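Local coordinates for protein succinate-semialdehyde dehydrogenase (Synechococcus sp., PDB 4ITA) that probably oxidises succinic semialdehyde to succinate with a nicotinamide cofactor, as a member of the aldehyde dehydrogenase family that binds NADPH in this crystal, at residues 289-294 with 343-348; 313-318 with 364-369; 349-352 with 356-359. All coordinates share one frame; numbering follows the deposited sequence.

In the fold
The three contacts lie in one part of the aldehyde dehydrogenase fold, around one edge of a seven-stranded mixed sheet. Strands 346-349 and 366-372 are parallel neighbours in that sheet. Contact 1 brings the loop after helix 274-289 to the start of the first strand, and contact 2 lays helix 309-325 on the start of the second. The centres of contacts 1 and 2 are about 12 Å apart. Along the chain their segments alternate, so the two closures interlock. Contact 3 folds the connection between the two strands and is nested inside contact 2, about 11 Å from it and about 20 Å from contact 1. Together they join that loop, helix 309-325 and the connection to this side of the sheet.

Contact 1. Residues 289-294 with 343-348; sequences ASLKIG and YPPTIL
Leu291 and Ile293 both turn their side chains toward Pro345, and the contact across the segments is wholly apolar. The nearest approach is from the end of Ile293: its CD1 lies 3.7 Å from Pro345 CD. The end methyl of Ile293 points at the CD corner of the Pro345 ring. Ile293 CG1 stands anti to the carbonyl carbon (chi1 -49°), and the extended chi2 of 167° then carries CD1 out to the proline ring. The same methyl lies 4.2 Å from Pro344 CB, so one carbon touches both prolines. Leu291 meets the ring at another corner. Its CD1 is 3.9 Å from Pro345 CG, and the two side chains cross obliquely.

The polar contacts serve each segment separately. Thr346 OG1 bonds to Pro344 O at 2.8 Å, from 42° above the carbonyl plane, and this closes the chain around Pro345. Thr346 OG1 also bonds to Gly333 N. Lys292, between Leu291 and Ile293, makes backbone hydrogen bonds to Asp302 and Ile303.

The loop after helix 274-289 thus rests on the entry to strand 346-349 through aliphatic carbons alone. With no bond to set direction, shape and the rigid proline rings define the fit.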
ATOM      1  N   ALA A 289      32.835   0.861 -26.521  1.00  8.82           N
ATOM      2  CA  ALA A 289      33.412   0.211 -27.695  1.00  9.67           C
ATOM      3  C   ALA A 289      34.331  -0.954 -27.346  1.00  8.43           C
ATOM      4  O   ALA A 289      34.480  -1.887 -28.132  1.00 10.15           O
ATOM      5  CB  ALA A 289      34.149   1.232 -28.559  1.00  9.06           C
ATOM      6  N   SER A 290      34.938  -0.904 -26.166  1.00  8.66           N
ATOM      7  CA  SER A 290      35.909  -1.920 -25.780  1.00 10.15           C
ATOM      8  C   SER A 290      35.423  -2.914 -24.718  1.00 10.36           C
ATOM      9  O   SER A 290      36.211  -3.687 -24.175  1.00 11.45           O
ATOM     10  CB  SER A 290      37.237  -1.262 -25.403  1.00 11.85           C
ATOM     11  OG  SER A 290      37.857  -0.731 -26.566  1.00 10.42           O
ATOM     12  N   LEU A 291      34.122  -2.911 -24.440  1.00 10.00           N
ATOM     13  CA  LEU A 291      33.553  -3.941 -23.575  1.00 10.09           C
ATOM     14  C   LEU A 291      33.683  -5.311 -24.241  1.00 11.72           C
ATOM     15  O   LEU A 291      33.530  -5.434 -25.450  1.00 12.37           O
ATOM     16  CB  LEU A 291      32.087  -3.632 -23.266  1.00 10.45           C
ATOM     17  CG  LEU A 291      31.869  -2.378 -22.419  1.00  8.97           C
ATOM     18  CD1 LEU A 291      30.385  -2.047 -22.320  1.00 10.69           C
ATOM     19  CD2 LEU A 291      32.469  -2.548 -21.031  1.00 12.43           C
ATOM     20  N   LYS A 292      33.975  -6.337 -23.447  1.00 11.06           N
ATOM     21  CA  LYS A 292      34.146  -7.681 -23.990  1.00 12.32           C
ATOM     22  C   LYS A 292      32.816  -8.418 -24.051  1.00 12.00           C
ATOM     23  O   LYS A 292      32.159  -8.619 -23.025  1.00 11.02           O
ATOM     24  CB  LYS A 292      35.154  -8.479 -23.166  1.00 12.43           C
ATOM     25  CG  LYS A 292      35.581  -9.776 -23.838  1.00 19.18           C
ATOM     26  CD  LYS A 292      36.754 -10.414 -23.126  1.00 22.67           C
ATOM     27  CE  LYS A 292      37.625 -11.208 -24.092  1.00 25.12           C
ATOM     28  NZ  LYS A 292      38.832 -11.778 -23.425  1.00 27.17           N
ATOM     29  N   ILE A 293      32.423  -8.811 -25.256  1.00 11.37           N
ATOM     30  CA  ILE A 293      31.187  -9.547 -25.467  1.00 11.33           C
ATOM     31  C   ILE A 293      31.522 -11.016 -25.679  1.00 14.23           C
ATOM     32  O   ILE A 293      32.425 -11.347 -26.449  1.00 16.59           O
ATOM     33  CB  ILE A 293      30.432  -9.011 -26.702  1.00 14.71           C
ATOM     34  CG1 ILE A 293      30.330  -7.483 -26.647  1.00 14.66           C
ATOM     35  CG2 ILE A 293      29.051  -9.656 -26.821  1.00 15.62           C
ATOM     36  CD1 ILE A 293      29.897  -6.842 -27.960  1.00 17.40           C
ATOM     37  N   GLY A 294      30.810 -11.908 -25.001  1.00 11.97           N
ATOM     38  CA  GLY A 294      31.077 -13.321 -25.182  1.00 13.66           C
ATOM     39  C   GLY A 294      30.372 -14.211 -24.183  1.00 10.14           C
ATOM     40  O   GLY A 294      29.353 -13.838 -23.602  1.00 11.08           O
ATOM     41  N   TYR A 343      23.219  -8.827 -28.308  1.00 10.18           N
ATOM     42  CA  TYR A 343      23.044  -7.461 -28.794  1.00  8.94           C
ATOM     43  C   TYR A 343      24.175  -6.613 -28.210  1.00  9.92           C
ATOM     44  O   TYR A 343      24.449  -6.686 -27.014  1.00 10.63           O
ATOM     45  CB  TYR A 343      21.680  -6.907 -28.372  1.00  9.98           C
ATOM     46  CG  TYR A 343      21.244  -5.727 -29.202  1.00  8.96           C
ATOM     47  CD1 TYR A 343      20.497  -5.910 -30.358  1.00  9.92           C
ATOM     48  CD2 TYR A 343      21.593  -4.433 -28.850  1.00  9.95           C
ATOM     49  CE1 TYR A 343      20.106  -4.843 -31.137  1.00 10.83           C
ATOM     50  CE2 TYR A 343      21.208  -3.353 -29.629  1.00 10.40           C
ATOM     51  CZ  TYR A 343      20.464  -3.566 -30.767  1.00  9.81           C
ATOM     52  OH  TYR A 343      20.080  -2.489 -31.532  1.00 11.38           O
ATOM     53  N   PRO A 344      24.860  -5.823 -29.052  1.00  9.88           N
ATOM     54  CA  PRO A 344      26.063  -5.115 -28.599  1.00 10.22           C
ATOM     55  C   PRO A 344      25.751  -3.826 -27.846  1.00  8.89           C
ATOM     56  O   PRO A 344      24.680  -3.245 -28.039  1.00  8.94           O
ATOM     57  CB  PRO A 344      26.755  -4.767 -29.919  1.00 12.67           C
ATOM     58  CG  PRO A 344      25.622  -4.531 -30.848  1.00 11.49           C
ATOM     59  CD  PRO A 344      24.581  -5.564 -30.471  1.00 11.81           C
ATOM     60  N   PRO A 345      26.678  -3.385 -26.986  1.00  9.91           N
ATOM     61  CA  PRO A 345      26.585  -2.036 -26.416  1.00  8.96           C
ATOM     62  C   PRO A 345      26.326  -1.018 -27.519  1.00  8.26           C
ATOM     63  O   PRO A 345      26.994  -1.036 -28.554  1.00  9.48           O
ATOM     64  CB  PRO A 345      27.970  -1.833 -25.803  1.00 10.05           C
ATOM     65  CG  PRO A 345      28.381  -3.223 -25.394  1.00 10.05           C
ATOM     66  CD  PRO A 345      27.864  -4.113 -26.495  1.00 10.34           C
ATOM     67  N   THR A 346      25.351  -0.148 -27.293  1.00  7.43           N
ATOM     68  CA  THR A 346      24.856   0.744 -28.327  1.00  8.44           C
ATOM     69  C   THR A 346      24.647   2.132 -27.745  1.00  8.63           C
ATOM     70  O   THR A 346      24.228   2.273 -26.597  1.00  8.27           O
ATOM     71  CB  THR A 346      23.523   0.214 -28.899  1.00  8.93           C
ATOM     72  OG1 THR A 346      23.739  -1.052 -29.528  1.00  9.91           O
ATOM     73  CG2 THR A 346      22.912   1.177 -29.917  1.00  9.64           C
ATOM     74  N   ILE A 347      24.946   3.158 -28.539  1.00  7.63           N
ATOM     75  CA  ILE A 347      24.690   4.533 -28.136  1.00  8.37           C
ATOM     76  C   ILE A 347      23.905   5.232 -29.230  1.00  9.12           C
ATOM     77  O   ILE A 347      24.318   5.215 -30.396  1.00  9.96           O
ATOM     78  CB  ILE A 347      25.997   5.306 -27.858  1.00  8.19           C
ATOM     79  CG1 ILE A 347      26.792   4.641 -26.724  1.00  8.70           C
ATOM     80  CG2 ILE A 347      25.697   6.776 -27.549  1.00  9.10           C
ATOM     81  CD1 ILE A 347      28.205   5.186 -26.557  1.00  9.79           C
ATOM     82  N   LEU A 348      22.766   5.811 -28.850  1.00  8.25           N
ATOM     83  CA  LEU A 348      21.917   6.583 -29.757  1.00  8.29           C
ATOM     84  C   LEU A 348      21.953   8.054 -29.377  1.00  9.30           C
ATOM     85  O   LEU A 348      21.865   8.414 -28.193  1.00 10.29           O
ATOM     86  CB  LEU A 348      20.468   6.088 -29.703  1.00 11.26           C
ATOM     87  CG  LEU A 348      20.199   4.608 -29.994  1.00 10.24           C
ATOM     88  CD1 LEU A 348      18.722   4.285 -29.808  1.00 15.03           C
ATOM     89  CD2 LEU A 348      20.673   4.219 -31.386  1.00 17.50           C
TER

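Contact 2. Residues 313-318 with 364-369; sequences QDISRQ and APVAMV. With EDO (1,2-ethanediol), chain I.
This contact packs helix 309-325 against the start of strand 366-372, in the helix-on-sheet layering of the aldehyde dehydrogenase fold. Ile315 carries it from the helix. Its CG1 sits 3.6 Å from Ala364 CB, just before the strand, and 3.8 Å from Val366 CG2, within it. CG1 stands anti to the backbone N (chi1 -172°), and a bend at chi2 (68°) keeps CD1 beside Val366 CG2 too. Ile315 and Val366 lie side by side and run in opposite senses. Between Ala364 and Val366, Pro365 is the centre of an inverse gamma turn, closed by a 2.8 Å bond from Val366 N to Ala364 O. Ala364 and Val366, at the two ends of this turn, direct their CB toward the helix, and Pro365 directs its CB away. All three touching residues are buried, and Tyr343 adds its ring to the same core, against Ile315 and Val366.

One helical turn on, Gln318 reaches over the loop before Ala364, where its NE2 bonds to Glu360 OE1. Its other amide atom meets a 1,2-ethanediol, probably from the crystallisation liquor, which is also bonded to Phe363 N and Glu361 O. The diol O2 donates to Gln318 OE1 at 2.7 Å and lies 3.9 Å from Ile315 CD1.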
ATOM      1  N   GLN A 313      14.415  -9.369 -29.828  1.00 11.11           N
ATOM      2  CA  GLN A 313      13.538  -8.858 -30.878  1.00 10.85           C
ATOM      3  C   GLN A 313      13.029  -7.466 -30.532  1.00 10.40           C
ATOM      4  O   GLN A 313      12.992  -6.576 -31.387  1.00 11.41           O
ATOM      5  CB  GLN A 313      12.358  -9.805 -31.108  1.00 11.26           C
ATOM      6  CG  GLN A 313      12.739 -11.119 -31.750  1.00 13.53           C
ATOM      7  CD  GLN A 313      11.618 -12.128 -31.683  1.00 18.28           C
ATOM      8  OE1 GLN A 313      10.637 -11.934 -30.962  1.00 21.17           O
ATOM      9  NE2 GLN A 313      11.755 -13.215 -32.432  1.00 22.39           N
ATOM     10  N   ASP A 314      12.639  -7.279 -29.276  1.00 10.90           N
ATOM     11  CA  ASP A 314      12.097  -5.998 -28.841  1.00 11.46           C
ATOM     12  C   ASP A 314      13.118  -4.863 -28.947  1.00  9.65           C
ATOM     13  O   ASP A 314      12.821  -3.817 -29.533  1.00  9.97           O
ATOM     14  CB  ASP A 314      11.526  -6.085 -27.420  1.00 11.80           C
ATOM     15  CG  ASP A 314      10.250  -6.902 -27.342  1.00 17.35           C
ATOM     16  OD1 ASP A 314       9.636  -7.184 -28.394  1.00 17.43           O
ATOM     17  OD2 ASP A 314       9.857  -7.257 -26.212  1.00 22.95           O
ATOM     18  N   ILE A 315      14.314  -5.045 -28.392  1.00 10.18           N
ATOM     19  CA  ILE A 315      15.301  -3.967 -28.470  1.00  9.08           C
ATOM     20  C   ILE A 315      15.719  -3.696 -29.918  1.00  9.25           C
ATOM     21  O   ILE A 315      15.935  -2.544 -30.301  1.00 10.37           O
ATOM     22  CB  ILE A 315      16.548  -4.207 -27.564  1.00  9.02           C
ATOM     23  CG1 ILE A 315      17.445  -2.957 -27.531  1.00  9.07           C
ATOM     24  CG2 ILE A 315      17.355  -5.421 -28.024  1.00 10.12           C
ATOM     25  CD1 ILE A 315      16.840  -1.749 -26.819  1.00 10.03           C
ATOM     26  N   SER A 316      15.805  -4.747 -30.727  1.00  9.60           N
ATOM     27  CA  SER A 316      16.192  -4.580 -32.122  1.00  9.62           C
ATOM     28  C   SER A 316      15.179  -3.700 -32.840  1.00 10.83           C
ATOM     29  O   SER A 316      15.554  -2.803 -33.601  1.00 10.39           O
ATOM     30  CB  SER A 316      16.313  -5.936 -32.824  1.00 11.51           C
ATOM     31  OG  SER A 316      17.354  -6.716 -32.260  1.00 12.75           O
ATOM     32  N   ARG A 317      13.898  -3.952 -32.580  1.00 10.92           N
ATOM     33  CA  ARG A 317      12.828  -3.158 -33.173  1.00 10.15           C
ATOM     34  C   ARG A 317      12.836  -1.720 -32.652  1.00  9.77           C
ATOM     35  O   ARG A 317      12.719  -0.772 -33.434  1.00 11.13           O
ATOM     36  CB  ARG A 317      11.460  -3.804 -32.921  1.00 10.87           C
ATOM     37  CG  ARG A 317      10.314  -3.022 -33.558  1.00 12.54           C
ATOM     38  CD  ARG A 317       8.939  -3.462 -33.050  1.00 13.53           C
ATOM     39  NE  ARG A 317       8.865  -3.513 -31.588  1.00 13.31           N
ATOM     40  CZ  ARG A 317       8.802  -2.445 -30.796  1.00 14.31           C
ATOM     41  NH1 ARG A 317       8.814  -1.223 -31.311  1.00 17.04           N
ATOM     42  NH2 ARG A 317       8.746  -2.603 -29.478  1.00 16.27           N
ATOM     43  N   GLN A 318      12.972  -1.550 -31.336  1.00  9.43           N
ATOM     44  CA  GLN A 318      12.997  -0.212 -30.749  1.00  9.88           C
ATOM     45  C   GLN A 318      14.099   0.639 -31.371  1.00  9.85           C
ATOM     46  O   GLN A 318      13.879   1.795 -31.750  1.00  9.76           O
ATOM     47  CB  GLN A 318      13.210  -0.272 -29.237  1.00  9.89           C
ATOM     48  CG  GLN A 318      12.036  -0.799 -28.438  1.00 10.27           C
ATOM     49  CD  GLN A 318      12.399  -0.971 -26.980  1.00 11.20           C
ATOM     50  OE1 GLN A 318      13.300  -1.736 -26.645  1.00 12.04           O
ATOM     51  NE2 GLN A 318      11.712  -0.248 -26.103  1.00 12.64           N
ATOM     52  N   ALA A 364      18.375  -3.455 -22.225  1.00  7.83           N
ATOM     53  CA  ALA A 364      19.464  -3.944 -23.054  1.00  7.88           C
ATOM     54  C   ALA A 364      20.541  -2.865 -22.951  1.00  7.93           C
ATOM     55  O   ALA A 364      20.254  -1.766 -22.481  1.00  8.13           O
ATOM     56  CB  ALA A 364      18.983  -4.094 -24.497  1.00  8.96           C
ATOM     57  N   PRO A 365      21.779  -3.150 -23.396  1.00  7.83           N
ATOM     58  CA  PRO A 365      22.841  -2.162 -23.150  1.00  7.65           C
ATOM     59  C   PRO A 365      22.860  -1.035 -24.180  1.00  7.18           C
ATOM     60  O   PRO A 365      23.842  -0.870 -24.914  1.00  8.40           O
ATOM     61  CB  PRO A 365      24.117  -3.000 -23.242  1.00  9.81           C
ATOM     62  CG  PRO A 365      23.769  -4.079 -24.230  1.00  8.37           C
ATOM     63  CD  PRO A 365      22.312  -4.400 -23.976  1.00  8.68           C
ATOM     64  N   VAL A 366      21.776  -0.267 -24.216  1.00  7.86           N
ATOM     65  CA  VAL A 366      21.563   0.756 -25.232  1.00  7.89           C
ATOM     66  C   VAL A 366      21.335   2.091 -24.540  1.00  7.77           C
ATOM     67  O   VAL A 366      20.317   2.285 -23.867  1.00  7.97           O
ATOM     68  CB  VAL A 366      20.344   0.412 -26.126  1.00  8.77           C
ATOM     69  CG1 VAL A 366      20.113   1.493 -27.192  1.00  9.44           C
ATOM     70  CG2 VAL A 366      20.525  -0.954 -26.770  1.00 10.72           C
ATOM     71  N   ALA A 367      22.283   3.010 -24.691  1.00  7.27           N
ATOM     72  CA  ALA A 367      22.197   4.316 -24.043  1.00  7.95           C
ATOM     73  C   ALA A 367      21.589   5.344 -24.976  1.00  7.16           C
ATOM     74  O   ALA A 367      22.005   5.443 -26.126  1.00  9.89           O
ATOM     75  CB  ALA A 367      23.572   4.771 -23.620  1.00  9.39           C
ATOM     76  N   MET A 368      20.608   6.104 -24.487  1.00  7.11           N
ATOM     77  CA  MET A 368      20.136   7.303 -25.183  1.00  7.84           C
ATOM     78  C   MET A 368      20.887   8.503 -24.615  1.00  9.07           C
ATOM     79  O   MET A 368      21.031   8.619 -23.397  1.00  8.57           O
ATOM     80  CB  MET A 368      18.619   7.495 -25.009  1.00  8.66           C
ATOM     81  CG  MET A 368      17.738   6.428 -25.661  1.00  8.94           C
ATOM     82  SD  MET A 368      15.924   6.740 -25.597  1.00  9.89           S
ATOM     83  CE  MET A 368      15.491   5.922 -24.044  1.00 10.18           C
ATOM     84  N   VAL A 369      21.379   9.392 -25.477  1.00  8.20           N
ATOM     85  CA  VAL A 369      22.163  10.538 -25.015  1.00  8.25           C
ATOM     86  C   VAL A 369      21.503  11.842 -25.439  1.00  8.29           C
ATOM     87  O   VAL A 369      21.012  11.964 -26.562  1.00 10.18           O
ATOM     88  CB  VAL A 369      23.614  10.476 -25.546  1.00  8.96           C
ATOM     89  CG1 VAL A 369      24.440  11.645 -25.013  1.00 11.01           C
ATOM     90  CG2 VAL A 369      24.259   9.155 -25.153  1.00 10.20           C
TER
HETATM   91  C1  EDO I 507      12.022  -4.268 -24.172  1.00 19.30           C
HETATM   92  O1  EDO I 507      11.842  -3.311 -23.110  1.00 25.44           O
HETATM   93  C2  EDO I 507      13.504  -4.360 -24.532  1.00 14.08           C
HETATM   94  O2  EDO I 507      14.081  -3.059 -24.415  1.00 11.83           O

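Contact 3. Residues 349-352 with 356-359; sequences TEIP and KILQ. With EDO (1,2-ethanediol), chain D.
Ile351 presents its CG2 methyl to two residues of the short 3-10 turn 356-359, and most of the apolar contact gathers at that carbon. CG2 stands anti to the backbone N, which aims it at the turn. Leu358 and Ile351 pass alongside, antiparallel to each other, and Leu358 CD2 comes within 3.6 Å of Ile351 CG2. The same CD2 also lies 4.0 Å from Ile351 CB, so it rests along the base of the isoleucine. Against Ile357 the side chains cross at about a right angle, with the two CG2 methyls 3.9 Å apart. Ile351 CG2 therefore touches both residues, each by a branch methyl.

Leu358 splits its work between its two methyls. While CD2 packs on Ile351, CD1 lies 3.5 Å from Pro352 O, a van der Waals contact with the backbone. With an alanine at Leu358 both methyls are gone, and Ile351 CG2 would probably face a gap, keeping Ile357 as its apolar neighbour in the turn.

The turn is closed by a 3.0 Å bond from Gln359 N to Lys356 O. Its first two N-H groups are bound by a 1,2-ethanediol, probably from the crystallisation liquor. Lys356 N gives a nearly straight bond to the diol O2 (2.8 Å, 175°), and Ile357 N a more bent one to O1 (149°). Both diol oxygens are thus held at the start of the turn.

Both segments lie in the connection from strand 346-349 to strand 366-372. Ile351 and Ile357 both pack on Met368 of the second strand, and Leu358 touches Phe370 farther along it. Ile351 also touches Ala327, between helix 309-325 and strand 328-331.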
ATOM      1  N   THR A 349      22.081   8.904 -30.391  1.00  8.76           N
ATOM      2  CA  THR A 349      22.113  10.346 -30.203  1.00  9.85           C
ATOM      3  C   THR A 349      21.126  11.005 -31.158  1.00 11.55           C
ATOM      4  O   THR A 349      20.595  10.355 -32.067  1.00 11.99           O
ATOM      5  CB  THR A 349      23.512  10.908 -30.498  1.00 12.24           C
ATOM      6  OG1 THR A 349      23.815  10.719 -31.887  1.00 15.89           O
ATOM      7  CG2 THR A 349      24.576  10.207 -29.650  1.00 12.65           C
ATOM      8  N   GLU A 350      20.882  12.293 -30.941  1.00 12.01           N
ATOM      9  CA  GLU A 350      20.052  13.097 -31.843  1.00 12.81           C
ATOM     10  C   GLU A 350      18.691  12.459 -32.085  1.00 15.90           C
ATOM     11  O   GLU A 350      18.188  12.433 -33.209  1.00 16.24           O
ATOM     12  CB  GLU A 350      20.763  13.323 -33.183  1.00 19.36           C
ATOM     13  CG  GLU A 350      22.131  13.962 -33.070  1.00 20.55           C
ATOM     14  CD  GLU A 350      22.831  14.068 -34.414  1.00 30.01           C
ATOM     15  OE1 GLU A 350      22.130  14.096 -35.448  1.00 33.98           O
ATOM     16  OE2 GLU A 350      24.079  14.114 -34.431  1.00 30.95           O
ATOM     17  N   ILE A 351      18.093  11.933 -31.025  1.00 13.55           N
ATOM     18  CA  ILE A 351      16.792  11.299 -31.144  1.00 15.92           C
ATOM     19  C   ILE A 351      15.729  12.372 -31.353  1.00 14.94           C
ATOM     20  O   ILE A 351      15.635  13.309 -30.567  1.00 15.74           O
ATOM     21  CB  ILE A 351      16.473  10.448 -29.900  1.00 15.15           C
ATOM     22  CG1 ILE A 351      17.576   9.403 -29.689  1.00 14.81           C
ATOM     23  CG2 ILE A 351      15.104   9.788 -30.041  1.00 17.38           C
ATOM     24  CD1 ILE A 351      17.618   8.829 -28.293  1.00 17.02           C
ATOM     25  N   PRO A 352      14.940  12.246 -32.433  1.00 15.81           N
ATOM     26  CA  PRO A 352      13.919  13.252 -32.751  1.00 19.40           C
ATOM     27  C   PRO A 352      12.879  13.420 -31.651  1.00 18.25           C
ATOM     28  O   PRO A 352      12.476  12.437 -31.030  1.00 18.85           O
ATOM     29  CB  PRO A 352      13.248  12.682 -34.005  1.00 21.02           C
ATOM     30  CG  PRO A 352      14.277  11.796 -34.618  1.00 26.05           C
ATOM     31  CD  PRO A 352      15.017  11.193 -33.461  1.00 18.24           C
ATOM     32  N   LYS A 356       8.825   7.607 -30.143  1.00 15.27           N
ATOM     33  CA  LYS A 356       8.254   6.743 -29.111  1.00 16.08           C
ATOM     34  C   LYS A 356       9.303   6.247 -28.117  1.00 15.50           C
ATOM     35  O   LYS A 356       9.019   6.078 -26.934  1.00 13.83           O
ATOM     36  CB  LYS A 356       7.562   5.537 -29.755  1.00 17.00           C
ATOM     37  CG  LYS A 356       6.041   5.553 -29.687  1.00 29.53           C
ATOM     38  CD  LYS A 356       5.524   5.448 -28.255  1.00 27.71           C
ATOM     39  CE  LYS A 356       6.238   4.348 -27.496  1.00 30.08           C
ATOM     40  NZ  LYS A 356       5.339   3.520 -26.647  1.00 28.98           N
ATOM     41  N   ILE A 357      10.513   6.008 -28.611  1.00 13.80           N
ATOM     42  CA  ILE A 357      11.564   5.403 -27.801  1.00 12.31           C
ATOM     43  C   ILE A 357      11.899   6.251 -26.573  1.00 12.59           C
ATOM     44  O   ILE A 357      12.313   5.720 -25.545  1.00 12.49           O
ATOM     45  CB  ILE A 357      12.831   5.113 -28.642  1.00 12.10           C
ATOM     46  CG1 ILE A 357      13.730   4.095 -27.931  1.00  9.13           C
ATOM     47  CG2 ILE A 357      13.590   6.396 -28.959  1.00 12.22           C
ATOM     48  CD1 ILE A 357      14.949   3.702 -28.732  1.00 12.34           C
ATOM     49  N   LEU A 358      11.685   7.561 -26.676  1.00 12.79           N
ATOM     50  CA  LEU A 358      11.976   8.488 -25.589  1.00 13.22           C
ATOM     51  C   LEU A 358      11.174   8.159 -24.333  1.00 13.95           C
ATOM     52  O   LEU A 358      11.566   8.517 -23.221  1.00 14.17           O
ATOM     53  CB  LEU A 358      11.667   9.920 -26.029  1.00 13.02           C
ATOM     54  CG  LEU A 358      12.549  10.453 -27.151  1.00 12.13           C
ATOM     55  CD1 LEU A 358      12.066  11.835 -27.561  1.00 15.73           C
ATOM     56  CD2 LEU A 358      14.004  10.488 -26.695  1.00 15.35           C
ATOM     57  N   GLN A 359      10.052   7.472 -24.520  1.00 12.83           N
ATOM     58  CA  GLN A 359       9.137   7.176 -23.428  1.00 14.26           C
ATOM     59  C   GLN A 359       9.188   5.712 -22.994  1.00 12.26           C
ATOM     60  O   GLN A 359       8.407   5.286 -22.145  1.00 15.07           O
ATOM     61  CB  GLN A 359       7.711   7.552 -23.835  1.00 16.92           C
ATOM     62  CG  GLN A 359       7.526   9.038 -24.132  1.00 18.81           C
ATOM     63  CD  GLN A 359       7.739   9.898 -22.903  1.00 21.29           C
ATOM     64  OE1 GLN A 359       6.944   9.861 -21.965  1.00 24.52           O
ATOM     65  NE2 GLN A 359       8.823  10.668 -22.891  1.00 20.50           N
TER
HETATM   66  C1  EDO D 502      10.645   5.800 -32.992  1.00 17.03           C
HETATM   67  O1  EDO D 502      10.895   5.654 -31.584  1.00 14.55           O
HETATM   68  C2  EDO D 502       9.158   5.622 -33.289  1.00 19.02           C
HETATM   69  O2  EDO D 502       8.436   6.769 -32.828  1.00 19.90           O